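Local coordinates for purine-binding protein BAB2_0673 (Brucella melitensis biovar Abortus, PDB 3S99) that binds adenine and probably other purines such as guanine, and may serve an ABC-type uptake system for these ligands, at residues K88-V102 with V111-M125. Numbering follows the deposited sequence.
Sequences KLIFTTSFGYMDPTV and VKFEHATGYKTADNM. With ADE (adenine), chain T.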
loop_
_atom_site.group_PDB
_atom_site.type_symbol
_atom_site.label_atom_id
_atom_site.label_comp_id
_atom_site.label_asym_id
_atom_site.label_seq_id
_atom_site.Cartn_x
_atom_site.Cartn_y
_atom_site.Cartn_z
ATOM N N LYS A 88 16.226 1.643 -20.135
ATOM C CA LYS A 88 15.426 2.653 -20.829
ATOM C C LYS A 88 14.024 2.852 -20.212
ATOM O O LYS A 88 13.310 3.767 -20.600
ATOM C CB LYS A 88 15.297 2.300 -22.326
ATOM C CG LYS A 88 16.552 2.476 -23.189
ATOM C CD LYS A 88 17.222 3.843 -23.012
ATOM C CE LYS A 88 17.730 4.458 -24.329
ATOM N NZ LYS A 88 18.932 3.747 -24.901
ATOM N N LEU A 89 13.638 1.969 -19.290
ATOM C CA LEU A 89 12.443 2.117 -18.474
ATOM C C LEU A 89 12.835 1.741 -17.054
ATOM O O LEU A 89 13.379 0.659 -16.821
ATOM C CB LEU A 89 11.359 1.197 -18.972
ATOM C CG LEU A 89 10.044 1.142 -18.198
ATOM C CD1 LEU A 89 9.300 2.504 -18.202
ATOM C CD2 LEU A 89 9.173 0.043 -18.790
ATOM N N ILE A 90 12.616 2.651 -16.114
ATOM C CA ILE A 90 13.039 2.445 -14.723
ATOM C C ILE A 90 11.873 2.702 -13.766
ATOM O O ILE A 90 11.287 3.809 -13.782
ATOM C CB ILE A 90 14.169 3.396 -14.359
ATOM C CG1 ILE A 90 15.396 3.152 -15.246
ATOM C CG2 ILE A 90 14.554 3.274 -12.821
ATOM C CD1 ILE A 90 16.564 4.084 -14.894
ATOM N N PHE A 91 11.546 1.696 -12.950
ATOM C CA PHE A 91 10.479 1.783 -11.952
ATOM C C PHE A 91 11.105 2.043 -10.588
ATOM O O PHE A 91 11.965 1.272 -10.130
ATOM C CB PHE A 91 9.678 0.485 -11.897
ATOM C CG PHE A 91 8.871 0.207 -13.136
ATOM C CD1 PHE A 91 7.544 0.652 -13.230
ATOM C CD2 PHE A 91 9.400 -0.501 -14.184
ATOM C CE1 PHE A 91 6.802 0.419 -14.364
ATOM C CE2 PHE A 91 8.638 -0.765 -15.318
ATOM C CZ PHE A 91 7.335 -0.300 -15.398
ATOM N N THR A 92 10.698 3.136 -9.953
ATOM C CA THR A 92 11.163 3.519 -8.622
ATOM C C THR A 92 10.020 3.248 -7.653
ATOM O O THR A 92 8.960 3.854 -7.748
ATOM C CB THR A 92 11.740 4.946 -8.593
ATOM O OG1 THR A 92 10.784 5.889 -9.065
ATOM C CG2 THR A 92 13.017 5.010 -9.473
ATOM N N THR A 93 10.193 2.224 -6.811
ATOM C CA THR A 93 9.024 1.557 -6.190
ATOM C C THR A 93 8.693 1.956 -4.757
ATOM O O THR A 93 8.071 1.197 -4.009
ATOM C CB THR A 93 9.124 0.013 -6.310
ATOM O OG1 THR A 93 10.236 -0.464 -5.538
ATOM C CG2 THR A 93 9.300 -0.435 -7.791
ATOM N N SER A 94 9.008 3.177 -4.386
ATOM C CA SER A 94 8.696 3.682 -3.061
ATOM C C SER A 94 8.483 5.181 -3.105
ATOM O O SER A 94 9.125 5.876 -3.868
ATOM C CB SER A 94 9.828 3.348 -2.084
ATOM O OG SER A 94 9.511 3.763 -0.766
ATOM N N PHE A 95 7.603 5.668 -2.242
ATOM C CA PHE A 95 7.229 7.067 -2.176
ATOM C C PHE A 95 8.406 8.028 -2.057
ATOM O O PHE A 95 8.437 9.044 -2.728
ATOM C CB PHE A 95 6.276 7.307 -0.997
ATOM C CG PHE A 95 5.798 8.726 -0.896
ATOM C CD1 PHE A 95 5.054 9.297 -1.924
ATOM C CD2 PHE A 95 6.065 9.487 0.232
ATOM C CE1 PHE A 95 4.607 10.616 -1.848
ATOM C CE2 PHE A 95 5.613 10.818 0.328
ATOM C CZ PHE A 95 4.860 11.368 -0.720
ATOM N N GLY A 96 9.374 7.701 -1.216
ATOM C CA GLY A 96 10.524 8.586 -0.978
ATOM C C GLY A 96 11.468 8.743 -2.161
ATOM O O GLY A 96 12.370 9.581 -2.152
ATOM N N TYR A 97 11.272 7.930 -3.184
ATOM C CA TYR A 97 12.019 8.105 -4.422
ATOM C C TYR A 97 11.422 9.187 -5.321
ATOM O O TYR A 97 11.941 9.411 -6.411
ATOM C CB TYR A 97 12.049 6.810 -5.234
ATOM C CG TYR A 97 12.674 5.615 -4.519
ATOM C CD1 TYR A 97 13.671 5.781 -3.558
ATOM C CD2 TYR A 97 12.258 4.319 -4.813
ATOM C CE1 TYR A 97 14.226 4.701 -2.919
ATOM C CE2 TYR A 97 12.841 3.228 -4.191
ATOM C CZ TYR A 97 13.812 3.435 -3.244
ATOM O OH TYR A 97 14.389 2.368 -2.611
ATOM N N MET A 98 10.367 9.868 -4.871
ATOM C CA MET A 98 9.713 10.865 -5.736
ATOM C C MET A 98 10.701 11.920 -6.265
ATOM O O MET A 98 10.929 12.036 -7.457
ATOM C CB MET A 98 8.559 11.558 -5.008
ATOM C CG MET A 98 7.860 12.590 -5.850
ATOM S SD MET A 98 6.228 13.037 -5.190
ATOM C CE MET A 98 6.716 13.980 -3.735
ATOM N N ASP A 99 11.257 12.698 -5.362
ATOM C CA ASP A 99 12.161 13.782 -5.733
ATOM C C ASP A 99 13.448 13.302 -6.405
ATOM O O ASP A 99 13.884 13.893 -7.388
ATOM C CB ASP A 99 12.446 14.672 -4.497
ATOM C CG ASP A 99 11.218 15.431 -4.043
ATOM O OD1 ASP A 99 10.195 15.390 -4.765
ATOM O OD2 ASP A 99 11.274 16.078 -2.975
ATOM N N PRO A 100 14.052 12.218 -5.896
ATOM C CA PRO A 100 15.186 11.635 -6.613
ATOM C C PRO A 100 14.869 11.269 -8.065
ATOM O O PRO A 100 15.705 11.489 -8.927
ATOM C CB PRO A 100 15.478 10.382 -5.809
ATOM C CG PRO A 100 15.201 10.789 -4.417
ATOM C CD PRO A 100 13.951 11.664 -4.530
ATOM N N THR A 101 13.650 10.773 -8.333
ATOM C CA THR A 101 13.297 10.363 -9.697
ATOM C C THR A 101 13.094 11.593 -10.588
ATOM O O THR A 101 13.512 11.603 -11.746
ATOM C CB THR A 101 12.021 9.495 -9.699
ATOM O OG1 THR A 101 12.196 8.357 -8.822
ATOM C CG2 THR A 101 11.678 9.037 -11.119
ATOM N N VAL A 102 12.452 12.626 -10.048
ATOM C CA VAL A 102 12.270 13.886 -10.780
ATOM C C VAL A 102 13.645 14.482 -11.129
ATOM O O VAL A 102 13.877 14.916 -12.252
ATOM C CB VAL A 102 11.421 14.907 -9.983
ATOM C CG1 VAL A 102 11.449 16.288 -10.648
ATOM C CG2 VAL A 102 9.968 14.412 -9.802
ATOM N N VAL A 111 15.440 8.101 -21.296
ATOM C CA VAL A 111 14.955 7.055 -20.372
ATOM C C VAL A 111 13.550 7.426 -19.904
ATOM O O VAL A 111 13.231 8.591 -19.757
ATOM C CB VAL A 111 15.907 6.861 -19.166
ATOM C CG1 VAL A 111 15.338 5.797 -18.148
ATOM C CG2 VAL A 111 17.326 6.498 -19.658
ATOM N N LYS A 112 12.704 6.431 -19.682
ATOM C CA LYS A 112 11.363 6.674 -19.150
ATOM C C LYS A 112 11.358 6.179 -17.716
ATOM O O LYS A 112 11.845 5.076 -17.455
ATOM C CB LYS A 112 10.307 5.897 -19.937
ATOM C CG LYS A 112 10.233 6.091 -21.447
ATOM C CD LYS A 112 10.360 7.482 -21.879
ATOM C CE LYS A 112 9.869 7.629 -23.344
ATOM N NZ LYS A 112 10.890 7.234 -24.320
ATOM N N PHE A 113 10.766 6.971 -16.816
ATOM C CA PHE A 113 10.767 6.725 -15.379
ATOM C C PHE A 113 9.331 6.525 -14.906
ATOM O O PHE A 113 8.451 7.191 -15.383
ATOM C CB PHE A 113 11.393 7.899 -14.653
ATOM C CG PHE A 113 12.862 8.043 -14.920
ATOM C CD1 PHE A 113 13.811 7.396 -14.114
ATOM C CD2 PHE A 113 13.304 8.771 -16.001
ATOM C CE1 PHE A 113 15.168 7.537 -14.371
ATOM C CE2 PHE A 113 14.654 8.909 -16.250
ATOM C CZ PHE A 113 15.582 8.270 -15.442
ATOM N N GLU A 114 9.111 5.597 -13.988
ATOM C CA GLU A 114 7.762 5.284 -13.463
ATOM C C GLU A 114 7.922 5.263 -11.948
ATOM O O GLU A 114 8.657 4.415 -11.417
ATOM C CB GLU A 114 7.309 3.920 -13.932
ATOM C CG GLU A 114 6.970 3.788 -15.411
ATOM C CD GLU A 114 5.542 4.230 -15.737
ATOM O OE1 GLU A 114 4.698 4.308 -14.815
ATOM O OE2 GLU A 114 5.269 4.486 -16.928
ATOM N N HIS A 115 7.337 6.237 -11.261
ATOM C CA HIS A 115 7.469 6.346 -9.836
ATOM C C HIS A 115 6.178 5.867 -9.116
ATOM O O HIS A 115 5.059 6.314 -9.421
ATOM C CB HIS A 115 7.760 7.776 -9.401
ATOM C CG HIS A 115 7.784 7.909 -7.915
ATOM N ND1 HIS A 115 6.878 8.683 -7.212
ATOM C CD2 HIS A 115 8.532 7.258 -6.991
ATOM C CE1 HIS A 115 7.116 8.548 -5.914
ATOM N NE2 HIS A 115 8.109 7.686 -5.753
ATOM N N ALA A 116 6.361 5.002 -8.136
ATOM C CA ALA A 116 5.256 4.400 -7.392
ATOM C C ALA A 116 4.738 5.314 -6.291
ATOM O O ALA A 116 5.475 5.705 -5.409
ATOM C CB ALA A 116 5.726 3.054 -6.791
ATOM N N THR A 117 3.454 5.660 -6.376
ATOM C CA THR A 117 2.687 6.345 -5.324
ATOM C C THR A 117 2.948 7.832 -5.209
ATOM O O THR A 117 2.348 8.475 -4.365
ATOM C CB THR A 117 2.799 5.698 -3.900
ATOM O OG1 THR A 117 4.022 6.091 -3.259
ATOM C CG2 THR A 117 2.745 4.176 -3.979
ATOM N N GLY A 118 3.846 8.396 -6.017
ATOM C CA GLY A 118 4.057 9.823 -5.965
ATOM C C GLY A 118 2.984 10.570 -6.775
ATOM O O GLY A 118 2.192 9.940 -7.446
ATOM N N TYR A 119 2.981 11.890 -6.695
ATOM C CA TYR A 119 2.059 12.766 -7.477
ATOM C C TYR A 119 2.806 13.668 -8.460
ATOM O O TYR A 119 2.215 14.584 -9.044
ATOM C CB TYR A 119 1.250 13.665 -6.535
ATOM C CG TYR A 119 2.090 14.416 -5.537
ATOM C CD1 TYR A 119 2.728 15.593 -5.890
ATOM C CD2 TYR A 119 2.268 13.942 -4.241
ATOM C CE1 TYR A 119 3.505 16.285 -4.990
ATOM C CE2 TYR A 119 3.058 14.635 -3.328
ATOM C CZ TYR A 119 3.658 15.816 -3.715
ATOM O OH TYR A 119 4.453 16.537 -2.858
ATOM N N LYS A 120 4.112 13.446 -8.627
ATOM C CA LYS A 120 4.908 14.292 -9.505
ATOM C C LYS A 120 5.203 13.555 -10.813
ATOM O O LYS A 120 5.490 12.362 -10.817
ATOM C CB LYS A 120 6.212 14.686 -8.813
ATOM C CG LYS A 120 6.048 15.740 -7.684
ATOM C CD LYS A 120 7.394 16.155 -7.140
ATOM C CE LYS A 120 7.228 17.167 -5.995
ATOM N NZ LYS A 120 8.551 17.696 -5.521
ATOM N N THR A 121 5.110 14.262 -11.931
ATOM C CA THR A 121 5.476 13.725 -13.233
ATOM C C THR A 121 6.389 14.722 -13.988
ATOM O O THR A 121 6.621 15.853 -13.536
ATOM C CB THR A 121 4.200 13.410 -14.044
ATOM O OG1 THR A 121 3.333 14.547 -14.055
ATOM C CG2 THR A 121 3.434 12.242 -13.446
ATOM N N ALA A 122 6.864 14.309 -15.157
ATOM C CA ALA A 122 7.705 15.103 -16.017
ATOM C C ALA A 122 7.453 14.586 -17.440
ATOM O O ALA A 122 6.810 13.531 -17.605
ATOM C CB ALA A 122 9.227 14.893 -15.621
ATOM N N ASP A 123 8.008 15.228 -18.453
ATOM C CA ASP A 123 7.836 14.733 -19.831
ATOM C C ASP A 123 8.265 13.279 -20.070
ATOM O O ASP A 123 7.733 12.612 -20.969
ATOM C CB ASP A 123 8.465 15.677 -20.859
ATOM C CG ASP A 123 9.968 15.925 -20.623
ATOM O OD1 ASP A 123 10.663 14.982 -20.259
ATOM O OD2 ASP A 123 10.457 17.085 -20.785
ATOM N N ASN A 124 9.231 12.802 -19.277
ATOM C CA ASN A 124 9.690 11.413 -19.296
ATOM C C ASN A 124 9.527 10.655 -17.948
ATOM O O ASN A 124 10.310 9.738 -17.655
ATOM C CB ASN A 124 11.161 11.352 -19.722
ATOM C CG ASN A 124 12.114 11.961 -18.687
ATOM O OD1 ASN A 124 11.731 12.823 -17.891
ATOM N ND2 ASN A 124 13.382 11.516 -18.716
ATOM N N MET A 125 8.547 11.054 -17.142
ATOM C CA MET A 125 8.284 10.450 -15.818
ATOM C C MET A 125 6.763 10.363 -15.581
ATOM O O MET A 125 6.090 11.379 -15.613
ATOM C CB MET A 125 8.871 11.315 -14.698
ATOM C CG MET A 125 8.739 10.726 -13.301
ATOM S SD MET A 125 9.266 11.930 -12.065
ATOM C CE MET A 125 8.580 11.167 -10.584
HETATM N N9 ADE T . 5.915 3.878 -0.824
HETATM C C8 ADE T . 4.551 4.072 -0.782
HETATM N N7 ADE T . 3.888 3.179 -0.087
HETATM C C5 ADE T . 4.945 2.367 0.341
HETATM C C6 ADE T . 4.904 1.246 1.124
HETATM N N6 ADE T . 3.693 0.831 1.525
HETATM N N1 ADE T . 6.089 0.614 1.408
HETATM C C2 ADE T . 7.233 1.130 0.927
HETATM N N3 ADE T . 7.397 2.210 0.163
HETATM C C4 ADE T . 6.188 2.768 -0.081
HETATM O O HOH W 1 13.083 4.964 -23.234
#
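H115 reaches from strand 112-116 to the turn that follows strand 89-92, and its NE2 donates to the carbonyl O of S94 at 2.8 Å. Its CG stands anti to the backbone N (chi1 175°), which sends the ring over to that turn. The bond is bent, and the donor lies above the carbonyl plane; Y97 N, a second donor, reaches the same oxygen from the opposite face. The extended K120 chain carries NZ to D99 OD1, a 2.9 Å salt bridge in which NZ comes to OD1 from above the carboxylate plane. Backbone hydrogen bonds pair the strands in parallel, from K112 N to K88 O through A116 N to T92 O. Strand 89-92, helix 98-105 and strand 112-116 make a beta-alpha-beta crossover, the two strands being neighbours in the parallel sheet and the helix lying over the face that carries F113 and H115. At the C-terminal ends of these strands lies the adenine pocket: S94 OG is 2.8 Å from adenine N3, and T117 OG1 3.2 Å from adenine C8. M98 CA sits over one face of the H115 imidazole, a CH-pi contact 3.6 Å from the ring centroid, while M98 SD rests over the centre of the Y119 ring, a Met-aromatic contact. Apolar contacts join the helix to the second segment: T101 CG2 meets F113 CB at 3.7 Å, and V102 CG2 lies against M125 SD. On the other side of the sheet the F91 ring runs alongside E114, whose carboxylate is held by R262, Y258 and W271.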